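PDB 2WSI: FAD synthetase from Saccharomyces cerevisiae, which catalyses the transfer of an adenylyl group from ATP to FMN, giving the coenzyme FAD and diphosphate in the last step of FAD biosynthesis. Local coordinates for residues D65-L70 and E125-S130. Residues are numbered along the deposited sequence; the frame is centred on the assembly and turned at random.
Sequences DCQVLL and ERYCLS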
loop_
_atom_site.group_PDB
_atom_site.type_symbol
_atom_site.label_atom_id
_atom_site.label_comp_id
_atom_site.label_asym_id
_atom_site.label_seq_id
_atom_site.Cartn_x
_atom_site.Cartn_y
_atom_site.Cartn_z
ATOM N N ASP A 65 1.646 1.052 2.703
ATOM C CA ASP A 65 0.218 1.144 2.972
ATOM C C ASP A 65 -0.581 1.027 1.671
ATOM O O ASP A 65 -1.545 0.253 1.583
ATOM C CB ASP A 65 -0.123 2.475 3.624
ATOM C CG ASP A 65 0.334 2.577 5.083
ATOM O OD1 ASP A 65 0.761 1.572 5.666
ATOM O OD2 ASP A 65 0.259 3.687 5.650
ATOM N N CYS A 66 -0.224 1.793 0.645
ATOM C CA CYS A 66 -1.062 1.673 -0.553
ATOM C C CYS A 66 -0.772 0.379 -1.313
ATOM O O CYS A 66 -1.657 -0.136 -2.010
ATOM C CB CYS A 66 -1.014 2.899 -1.449
ATOM S SG CYS A 66 0.540 3.220 -1.933
ATOM N N GLN A 67 0.408 -0.199 -1.124
ATOM C CA GLN A 67 0.667 -1.547 -1.648
ATOM C C GLN A 67 -0.203 -2.629 -0.973
ATOM O O GLN A 67 -0.761 -3.505 -1.649
ATOM C CB GLN A 67 2.125 -1.968 -1.503
ATOM C CG GLN A 67 2.372 -3.240 -2.367
ATOM C CD GLN A 67 3.793 -3.718 -2.351
ATOM O OE1 GLN A 67 4.621 -3.221 -1.588
ATOM N NE2 GLN A 67 4.087 -4.720 -3.179
ATOM N N VAL A 68 -0.299 -2.604 0.357
ATOM C CA VAL A 68 -1.181 -3.556 1.024
ATOM C C VAL A 68 -2.594 -3.370 0.498
ATOM O O VAL A 68 -3.270 -4.345 0.157
ATOM C CB VAL A 68 -1.146 -3.416 2.571
ATOM C CG1 VAL A 68 -2.367 -4.130 3.199
ATOM C CG2 VAL A 68 0.157 -4.002 3.099
ATOM N N LEU A 69 -3.044 -2.115 0.419
ATOM C CA LEU A 69 -4.385 -1.836 -0.088
ATOM C C LEU A 69 -4.570 -2.317 -1.513
ATOM O O LEU A 69 -5.592 -2.917 -1.864
ATOM C CB LEU A 69 -4.717 -0.347 0.004
ATOM C CG LEU A 69 -6.162 0.000 -0.354
ATOM C CD1 LEU A 69 -7.166 -0.947 0.335
ATOM C CD2 LEU A 69 -6.473 1.467 -0.096
ATOM N N LEU A 70 -3.566 -2.076 -2.344
ATOM C CA LEU A 70 -3.647 -2.534 -3.730
ATOM C C LEU A 70 -3.781 -4.052 -3.817
ATOM O O LEU A 70 -4.591 -4.565 -4.589
ATOM C CB LEU A 70 -2.404 -2.060 -4.511
ATOM C CG LEU A 70 -2.412 -2.532 -5.964
ATOM C CD1 LEU A 70 -3.685 -2.072 -6.685
ATOM C CD2 LEU A 70 -1.155 -2.003 -6.694
ATOM N N GLU A 125 3.858 -2.566 -13.653
ATOM C CA GLU A 125 3.888 -3.626 -14.650
ATOM C C GLU A 125 3.471 -4.978 -14.045
ATOM O O GLU A 125 2.752 -5.751 -14.690
ATOM C CB GLU A 125 5.261 -3.706 -15.326
ATOM C CG GLU A 125 5.573 -2.436 -16.143
ATOM C CD GLU A 125 5.137 -2.524 -17.610
ATOM O OE1 GLU A 125 4.295 -3.396 -17.932
ATOM O OE2 GLU A 125 5.652 -1.722 -18.439
ATOM N N ARG A 126 3.899 -5.266 -12.818
ATOM C CA ARG A 126 3.465 -6.491 -12.155
ATOM C C ARG A 126 1.932 -6.545 -11.975
ATOM O O ARG A 126 1.309 -7.582 -12.165
ATOM C CB ARG A 126 4.122 -6.602 -10.778
ATOM C CG ARG A 126 4.027 -7.981 -10.145
ATOM C CD ARG A 126 4.760 -8.025 -8.772
ATOM N NE ARG A 126 4.518 -9.292 -8.082
ATOM C CZ ARG A 126 4.899 -10.490 -8.528
ATOM N NH1 ARG A 126 5.553 -10.599 -9.680
ATOM N NH2 ARG A 126 4.617 -11.591 -7.821
ATOM N N TYR A 127 1.320 -5.447 -11.555
ATOM C CA TYR A 127 -0.115 -5.509 -11.199
ATOM C C TYR A 127 -0.988 -4.981 -12.342
ATOM O O TYR A 127 -2.184 -4.826 -12.179
ATOM C CB TYR A 127 -0.396 -4.715 -9.937
ATOM C CG TYR A 127 0.410 -5.166 -8.759
ATOM C CD1 TYR A 127 0.440 -6.500 -8.387
ATOM C CD2 TYR A 127 1.162 -4.257 -8.022
ATOM C CE1 TYR A 127 1.192 -6.925 -7.300
ATOM C CE2 TYR A 127 1.907 -4.671 -6.920
ATOM C CZ TYR A 127 1.914 -6.002 -6.571
ATOM O OH TYR A 127 2.653 -6.416 -5.494
ATOM N N CYS A 128 -0.367 -4.687 -13.483
ATOM C CA CYS A 128 -1.108 -4.274 -14.675
ATOM C C CYS A 128 -1.930 -3.016 -14.390
ATOM O O CYS A 128 -3.157 -2.961 -14.625
ATOM C CB CYS A 128 -2.036 -5.413 -15.160
ATOM S SG CYS A 128 -2.492 -5.269 -16.901
ATOM N N LEU A 129 -1.229 -2.009 -13.890
ATOM C CA LEU A 129 -1.809 -0.707 -13.621
ATOM C C LEU A 129 -1.670 0.184 -14.835
ATOM O O LEU A 129 -0.636 0.207 -15.474
ATOM C CB LEU A 129 -1.055 -0.035 -12.477
ATOM C CG LEU A 129 -0.917 -0.925 -11.240
ATOM C CD1 LEU A 129 -0.205 -0.140 -10.108
ATOM C CD2 LEU A 129 -2.298 -1.424 -10.812
ATOM N N SER A 130 -2.705 0.942 -15.116
ATOM C CA SER A 130 -2.645 1.987 -16.133
ATOM C C SER A 130 -2.304 3.259 -15.402
ATOM O O SER A 130 -3.154 3.882 -14.762
ATOM C CB SER A 130 -3.986 2.172 -16.829
ATOM O OG SER A 130 -3.909 3.252 -17.752
#
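Leu-70 packs against Tyr-127 and Leu-129 in the apolar part of this buried contact, and Gln-67 adds a polar bond at the far end of the tyrosine ring. With CG of Leu-70 anti to the backbone N (chi1 179°), the side chain is carried off helix 64-87 toward the turn that follows helix 114-126. Its CD2 methyl comes in obliquely on the tyrosine, 3.5 Å from Tyr-127 CD2. The same methyl meets Leu-129 CD1 tip to tip at 4.0 Å, so one branch of Leu-70 touches both the turn and the start of strand 129-133. Leu-102 of the adjoining strand 102-106 lies against both leucines.

One helical turn earlier, the extended chain of Gln-67 brings its amide to the edge of the ring, where NE2 donates to Tyr-127 OH over 3.2 Å with an N-H...O angle of 153°. The hydroxyl lies in the plane of the amide, while amide and ring planes stand 59° apart. Neither polar end relies on this bond alone: Gln-67 NE2 also reaches Pro-212 O, and Tyr-127 OH is hydrogen-bonded to Glu-211, which in turn forms a salt bridge with Arg-126.

The helix that follows the first strand, and whose Cys-66 touches FAD, is thus packed against the helix-to-strand turn leading into an edge strand of the parallel part of the sheet, an alpha/beta arrangement characteristic of the Rossmann-like HUP nucleotide-binding fold of the PAPS reductase family.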